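Side-chain contacts in oxetanocin-like protein (Pyrococcus furiosus, PDB 1XX7), which probably removes the phosphate from 2'-deoxyribonucleoside 5'-monophosphates as a metal-dependent, homodimeric phosphohydrolase of the HD-domain superfamily: residues A[41-44]-A[45-49]; A[149-152]-A[153-156]. All blocks are in the same frame, centred on the assembly; numbering follows the deposited sequence.

Interaction 1: A[41-44]-A[45-49]; sequences HSYR and VAFIT. With NI (nickel (II) ion), chain G.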
ATOM      1  N   HIS A  41       3.376  16.969  -0.303  1.00 15.09           N
ATOM      2  CA  HIS A  41       4.283  17.863   0.333  1.00 13.94           C
ATOM      3  C   HIS A  41       4.135  19.277  -0.173  1.00 14.78           C
ATOM      4  O   HIS A  41       4.003  20.194   0.626  1.00 11.48           O
ATOM      5  CB  HIS A  41       5.716  17.390   0.047  1.00 13.16           C
ATOM      6  CG  HIS A  41       6.738  18.410   0.330  1.00 11.70           C
ATOM      7  ND1 HIS A  41       6.911  18.953   1.581  1.00 12.42           N
ATOM      8  CD2 HIS A  41       7.643  19.017  -0.474  1.00 15.41           C
ATOM      9  CE1 HIS A  41       7.892  19.837   1.548  1.00 10.19           C
ATOM     10  NE2 HIS A  41       8.361  19.884   0.321  1.00 12.35           N
ATOM     11  N   SER A  42       4.183  19.423  -1.495  1.00 14.96           N
ATOM     12  CA  SER A  42       4.114  20.707  -2.172  1.00 18.95           C
ATOM     13  C   SER A  42       2.799  21.437  -2.015  1.00 20.13           C
ATOM     14  O   SER A  42       2.786  22.690  -1.965  1.00 19.82           O
ATOM     15  CB  SER A  42       4.396  20.555  -3.666  1.00 18.22           C
ATOM     16  OG  SER A  42       5.704  20.130  -3.888  1.00 22.67           O
ATOM     17  N   TYR A  43       1.712  20.674  -1.948  1.00 18.76           N
ATOM     18  CA  TYR A  43       0.421  21.212  -1.556  1.00 17.19           C
ATOM     19  C   TYR A  43       0.453  21.928  -0.205  1.00 20.23           C
ATOM     20  O   TYR A  43      -0.045  23.081  -0.083  1.00 16.40           O
ATOM     21  CB  TYR A  43      -0.684  20.144  -1.488  1.00 17.34           C
ATOM     22  CG  TYR A  43      -1.893  20.781  -0.893  1.00 15.53           C
ATOM     23  CD1 TYR A  43      -2.620  21.726  -1.630  1.00 18.39           C
ATOM     24  CD2 TYR A  43      -2.228  20.580   0.401  1.00 12.34           C
ATOM     25  CE1 TYR A  43      -3.687  22.399  -1.075  1.00 17.04           C
ATOM     26  CE2 TYR A  43      -3.313  21.263   0.980  1.00 12.97           C
ATOM     27  CZ  TYR A  43      -4.025  22.170   0.211  1.00 16.90           C
ATOM     28  OH  TYR A  43      -5.068  22.874   0.729  1.00 18.23           O
ATOM     29  N   ARG A  44       0.945  21.244   0.837  1.00 19.79           N
ATOM     30  CA  ARG A  44       0.933  21.860   2.187  1.00 16.96           C
ATOM     31  C   ARG A  44       1.960  22.985   2.325  1.00 17.48           C
ATOM     32  O   ARG A  44       1.750  23.933   3.110  1.00 21.49           O
ATOM     33  CB  ARG A  44       1.062  20.862   3.334  1.00 15.03           C
ATOM     34  CG  ARG A  44       0.529  21.455   4.625  1.00 15.08           C
ATOM     35  CD  ARG A  44       0.309  20.483   5.729  1.00 13.34           C
ATOM     36  NE  ARG A  44       1.561  19.903   6.174  1.00 16.30           N
ATOM     37  CZ  ARG A  44       1.684  19.046   7.181  1.00 14.82           C
ATOM     38  NH1 ARG A  44       0.640  18.732   7.934  1.00 17.65           N
ATOM     39  NH2 ARG A  44       2.875  18.555   7.467  1.00 20.05           N
ATOM     40  N   VAL A  45       3.042  22.906   1.565  1.00 15.28           N
ATOM     41  CA  VAL A  45       4.005  24.028   1.487  1.00 20.20           C
ATOM     42  C   VAL A  45       3.287  25.330   0.956  1.00 21.05           C
ATOM     43  O   VAL A  45       3.470  26.412   1.533  1.00 19.25           O
ATOM     44  CB  VAL A  45       5.263  23.682   0.615  1.00 17.09           C
ATOM     45  CG1 VAL A  45       6.139  24.913   0.370  1.00 20.77           C
ATOM     46  CG2 VAL A  45       6.084  22.611   1.284  1.00 21.01           C
ATOM     47  N   ALA A  46       2.501  25.186  -0.132  1.00 17.76           N
ATOM     48  CA  ALA A  46       1.686  26.266  -0.674  1.00 19.10           C
ATOM     49  C   ALA A  46       0.715  26.757   0.370  1.00 21.36           C
ATOM     50  O   ALA A  46       0.645  27.984   0.632  1.00 17.11           O
ATOM     51  CB  ALA A  46       0.946  25.835  -1.934  1.00 18.07           C
ATOM     52  N   PHE A  47       0.019  25.802   1.024  1.00 20.55           N
ATOM     53  CA  PHE A  47      -0.867  26.150   2.123  1.00 18.69           C
ATOM     54  C   PHE A  47      -0.179  26.929   3.263  1.00 19.06           C
ATOM     55  O   PHE A  47      -0.741  27.890   3.799  1.00 21.02           O
ATOM     56  CB  PHE A  47      -1.607  24.924   2.685  1.00 19.67           C
ATOM     57  CG  PHE A  47      -2.509  25.253   3.821  1.00 23.21           C
ATOM     58  CD1 PHE A  47      -3.753  25.767   3.598  1.00 26.69           C
ATOM     59  CD2 PHE A  47      -2.087  25.119   5.132  1.00 22.28           C
ATOM     60  CE1 PHE A  47      -4.589  26.113   4.688  1.00 26.30           C
ATOM     61  CE2 PHE A  47      -2.921  25.447   6.185  1.00 25.45           C
ATOM     62  CZ  PHE A  47      -4.179  25.931   5.955  1.00 20.99           C
ATOM     63  N   ILE A  48       0.980  26.453   3.697  1.00 21.61           N
ATOM     64  CA  ILE A  48       1.651  27.045   4.835  1.00 19.79           C
ATOM     65  C   ILE A  48       2.150  28.433   4.431  1.00 19.47           C
ATOM     66  O   ILE A  48       2.076  29.372   5.225  1.00 19.93           O
ATOM     67  CB  ILE A  48       2.848  26.180   5.328  1.00 19.54           C
ATOM     68  CG1 ILE A  48       2.349  24.901   5.989  1.00 20.72           C
ATOM     69  CG2 ILE A  48       3.767  26.989   6.302  1.00 14.17           C
ATOM     70  CD1 ILE A  48       3.390  23.847   6.113  1.00 20.62           C
ATOM     71  N   THR A  49       2.649  28.540   3.205  1.00 19.41           N
ATOM     72  CA  THR A  49       3.116  29.823   2.647  1.00 23.05           C
ATOM     73  C   THR A  49       2.016  30.914   2.729  1.00 23.87           C
ATOM     74  O   THR A  49       2.274  32.036   3.171  1.00 22.07           O
ATOM     75  CB  THR A  49       3.627  29.657   1.168  1.00 19.52           C
ATOM     76  OG1 THR A  49       4.769  28.800   1.133  1.00 20.14           O
ATOM     77  CG2 THR A  49       3.989  31.008   0.552  1.00 19.99           C
TER
HETATM   78 NI    NI G 201       9.940  21.009  -0.790  1.00 32.09          NI

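Interaction 2: A[149-152]-A[153-156]; sequences KNLS and EFWN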
ATOM      1  N   LYS A 149       9.886   5.762  15.102  1.00 25.07           N
ATOM      2  CA  LYS A 149      10.747   6.101  16.240  1.00 27.60           C
ATOM      3  C   LYS A 149      12.124   6.639  15.819  1.00 25.59           C
ATOM      4  O   LYS A 149      12.964   6.860  16.663  1.00 21.40           O
ATOM      5  CB  LYS A 149      10.948   4.863  17.147  1.00 29.63           C
ATOM      6  CG  LYS A 149       9.684   4.430  17.899  1.00 33.44           C
ATOM      7  CD  LYS A 149       9.967   3.226  18.830  1.00 35.75           C
ATOM      8  N   ASN A 150      12.329   6.833  14.516  1.00 22.44           N
ATOM      9  CA  ASN A 150      13.639   7.054  13.922  1.00 18.07           C
ATOM     10  C   ASN A 150      13.751   8.343  13.076  1.00 17.00           C
ATOM     11  O   ASN A 150      14.570   8.435  12.177  1.00 23.92           O
ATOM     12  CB  ASN A 150      14.022   5.822  13.088  1.00 20.47           C
ATOM     13  CG  ASN A 150      13.009   5.501  11.918  1.00 18.72           C
ATOM     14  OD1 ASN A 150      11.873   6.004  11.840  1.00 22.35           O
ATOM     15  ND2 ASN A 150      13.454   4.652  11.020  1.00 18.43           N
ATOM     16  N   LEU A 151      12.933   9.334  13.393  1.00 18.60           N
ATOM     17  CA  LEU A 151      12.829  10.571  12.630  1.00 23.40           C
ATOM     18  C   LEU A 151      13.272  11.835  13.421  1.00 28.99           C
ATOM     19  O   LEU A 151      12.977  12.938  12.999  1.00 30.96           O
ATOM     20  CB  LEU A 151      11.355  10.792  12.220  1.00 21.27           C
ATOM     21  CG  LEU A 151      10.638   9.657  11.493  1.00 19.34           C
ATOM     22  CD1 LEU A 151       9.295  10.188  10.995  1.00 19.13           C
ATOM     23  CD2 LEU A 151      11.471   9.123  10.302  1.00 20.86           C
ATOM     24  N   SER A 152      13.966  11.682  14.550  1.00 32.28           N
ATOM     25  CA  SER A 152      14.364  12.840  15.388  1.00 34.21           C
ATOM     26  C   SER A 152      15.265  13.854  14.666  1.00 33.32           C
ATOM     27  O   SER A 152      15.189  15.045  14.915  1.00 31.25           O
ATOM     28  CB  SER A 152      15.090  12.354  16.653  1.00 37.56           C
ATOM     29  OG  SER A 152      16.357  11.802  16.295  1.00 37.45           O
ATOM     30  N   GLU A 153      16.123  13.364  13.790  1.00 34.93           N
ATOM     31  CA  GLU A 153      16.988  14.215  13.010  1.00 38.78           C
ATOM     32  C   GLU A 153      16.226  15.291  12.208  1.00 38.31           C
ATOM     33  O   GLU A 153      16.804  16.360  11.914  1.00 31.22           O
ATOM     34  CB  GLU A 153      17.806  13.369  12.022  1.00 43.81           C
ATOM     35  CG  GLU A 153      16.919  12.697  10.990  1.00 49.71           C
ATOM     36  CD  GLU A 153      17.660  11.837  10.015  1.00 55.10           C
ATOM     37  OE1 GLU A 153      18.243  12.387   9.041  1.00 63.42           O
ATOM     38  OE2 GLU A 153      17.630  10.609  10.205  1.00 52.87           O
ATOM     39  N   PHE A 154      14.967  15.010  11.823  1.00 33.10           N
ATOM     40  CA  PHE A 154      14.239  15.905  10.917  1.00 32.42           C
ATOM     41  C   PHE A 154      13.899  17.210  11.619  1.00 31.82           C
ATOM     42  O   PHE A 154      13.713  18.240  10.987  1.00 36.04           O
ATOM     43  CB  PHE A 154      12.984  15.224  10.344  1.00 34.39           C
ATOM     44  CG  PHE A 154      13.293  14.214   9.290  1.00 33.45           C
ATOM     45  CD1 PHE A 154      13.647  14.606   8.025  1.00 35.27           C
ATOM     46  CD2 PHE A 154      13.288  12.861   9.577  1.00 33.88           C
ATOM     47  CE1 PHE A 154      13.972  13.645   7.054  1.00 38.38           C
ATOM     48  CE2 PHE A 154      13.587  11.922   8.612  1.00 31.99           C
ATOM     49  CZ  PHE A 154      13.923  12.300   7.370  1.00 35.13           C
ATOM     50  N   TRP A 155      13.870  17.156  12.940  1.00 32.42           N
ATOM     51  CA  TRP A 155      13.673  18.327  13.772  1.00 34.93           C
ATOM     52  C   TRP A 155      14.865  19.289  13.781  1.00 36.65           C
ATOM     53  O   TRP A 155      14.742  20.435  14.222  1.00 40.11           O
ATOM     54  CB  TRP A 155      13.400  17.856  15.180  1.00 36.51           C
ATOM     55  CG  TRP A 155      12.142  17.044  15.263  1.00 38.53           C
ATOM     56  CD1 TRP A 155      11.972  15.709  14.948  1.00 37.20           C
ATOM     57  CD2 TRP A 155      10.867  17.517  15.699  1.00 38.65           C
ATOM     58  NE1 TRP A 155      10.673  15.338  15.168  1.00 37.59           N
ATOM     59  CE2 TRP A 155       9.973  16.432  15.630  1.00 38.87           C
ATOM     60  CE3 TRP A 155      10.389  18.766  16.128  1.00 36.59           C
ATOM     61  CZ2 TRP A 155       8.633  16.560  15.972  1.00 37.06           C
ATOM     62  CZ3 TRP A 155       9.078  18.887  16.464  1.00 35.63           C
ATOM     63  CH2 TRP A 155       8.207  17.796  16.385  1.00 36.75           C
ATOM     64  N   ASN A 156      16.022  18.823  13.306  1.00 38.15           N
ATOM     65  CA  ASN A 156      17.208  19.662  13.247  1.00 37.77           C
ATOM     66  C   ASN A 156      17.007  20.818  12.261  1.00 38.73           C
ATOM     67  O   ASN A 156      17.752  21.804  12.300  1.00 40.26           O
ATOM     68  CB  ASN A 156      18.469  18.836  12.879  1.00 33.55           C
ATOM     69  CG  ASN A 156      18.863  17.829  13.969  1.00 32.26           C
ATOM     70  OD1 ASN A 156      18.514  17.991  15.144  1.00 31.48           O
ATOM     71  ND2 ASN A 156      19.606  16.783  13.575  1.00 29.53           N
TER

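Interaction 1: A[41-44]-A[45-49]
His41 and Val45, one turn apart on a buried part of helix 38-58, show how a helix can hold a metal ligand by its own next turn. The CG2 methyl of Val45 lies over one face of the imidazole of His41, 3.7 Å from the ring centroid, a CH-pi contact 29° off the ring normal. It gets there because CG2 stands beside the backbone N of Val45 while CG1 takes the position anti to that nitrogen (chi1 171°). The His41 ring directs NE2 to the nickel ion at 2.2 Å. The other ring nitrogen, ND1, is hydrogen-bonded to Asp135, a second-shell carboxylate that helps fix the ring's rotation. His75, Asp76 and Asp132 complete the metal site.

Farther along, Arg44 CG lies 4.0 Å from CD1 of Ile48, so aliphatic carbons meet while the arginine chain, bent at chi3 (65°), carries its guanidinium on to salt bridges with Asp135 and Glu142. Tyr43 packs more loosely on Phe47, with Tyr43 CE2 4.4 Å from Phe47 CB, and its hydroxyl bonds to Ile73 of the second subunit. At the end, Val45 O is gripped twice: Thr49 OG1 lies 2.7 Å from Val45 O, and Thr49 N bonds to the same oxygen from the opposite face of the carbonyl plane.

Asp135 thus joins His41 to Arg44. Its negative charge would probably make the imidazole a stronger electron donor to nickel, while the arginine would temper that effect, in the H...HD...D site that defines HD domains.

Interaction 2: A[149-152]-A[153-156]
Leu151 and Phe154 are joined by the first of three successive i to i+3 backbone bonds: Phe154 N donates to Leu151 O at 3.1 Å, Trp155 N to Ser152 O at 3.2 Å, and Asn156 N to Glu153 O at 2.9 Å. Beyond the backbone, Glu153 OE2 forms a salt bridge with Lys30, which also bonds to Asn150 O, so a single ammonium group ties both halves of the turn to helix 25-30. Trp155 NE1 is hydrogen-bonded to Glu144.

Around this polar frame the apolar groups close in. The Phe154 ring presents its CD2-CE2 side to Leu151: Phe154 CD2 is 3.9 Å from Leu151 CB, and CE2 is equally far from the CD2 methyl of Leu151. Phe154 CG lies anti to its carbonyl carbon (chi1 -75°), which swings the ring back along the chain and brings Leu151 O to its edge. The carboxylate carbon of Glu153 sits over one face, offset toward the rim. The ring also meets Trp27 and Met136. A serine in place of Phe154 would probably leave Leu151 without its aromatic neighbour and open a gap against Trp27 and Met136. Trp155 turns an edge to the preceding turn, Trp155 CD1 lying 3.3 Å from Ser152 O.

Leu151 and Phe154 face helix 25-30, with Tyr143 and Met136 of helix 123-145 beside them, while Trp155 rests on Ile137 and Tyr141; the 3-10 turn thereby covers helix 123-145 just before helix 157-161 begins.

Overall arrangement
Followed from the N terminus, the chain passes helices 10-18 and 25-30 before helix 38-58, which contains the whole of interaction 1. Much later, beyond helix 123-145, comes interaction 2 in the connection to helix 157-161. Each is a local turn of continuous chain, so neither closes a long loop, and the two lie in series without nesting or crossing. The centres of interactions 1 and 2 are about 21 Å apart, and they do not touch. What relates them is helix 123-145: residues 41-49 pack on it near the nickel site, whereas residues 149-156 lie against it farther from the metal. Interaction 1 also reaches helix 65-74 and the second subunit; interaction 2 reaches helix 25-30 and the third.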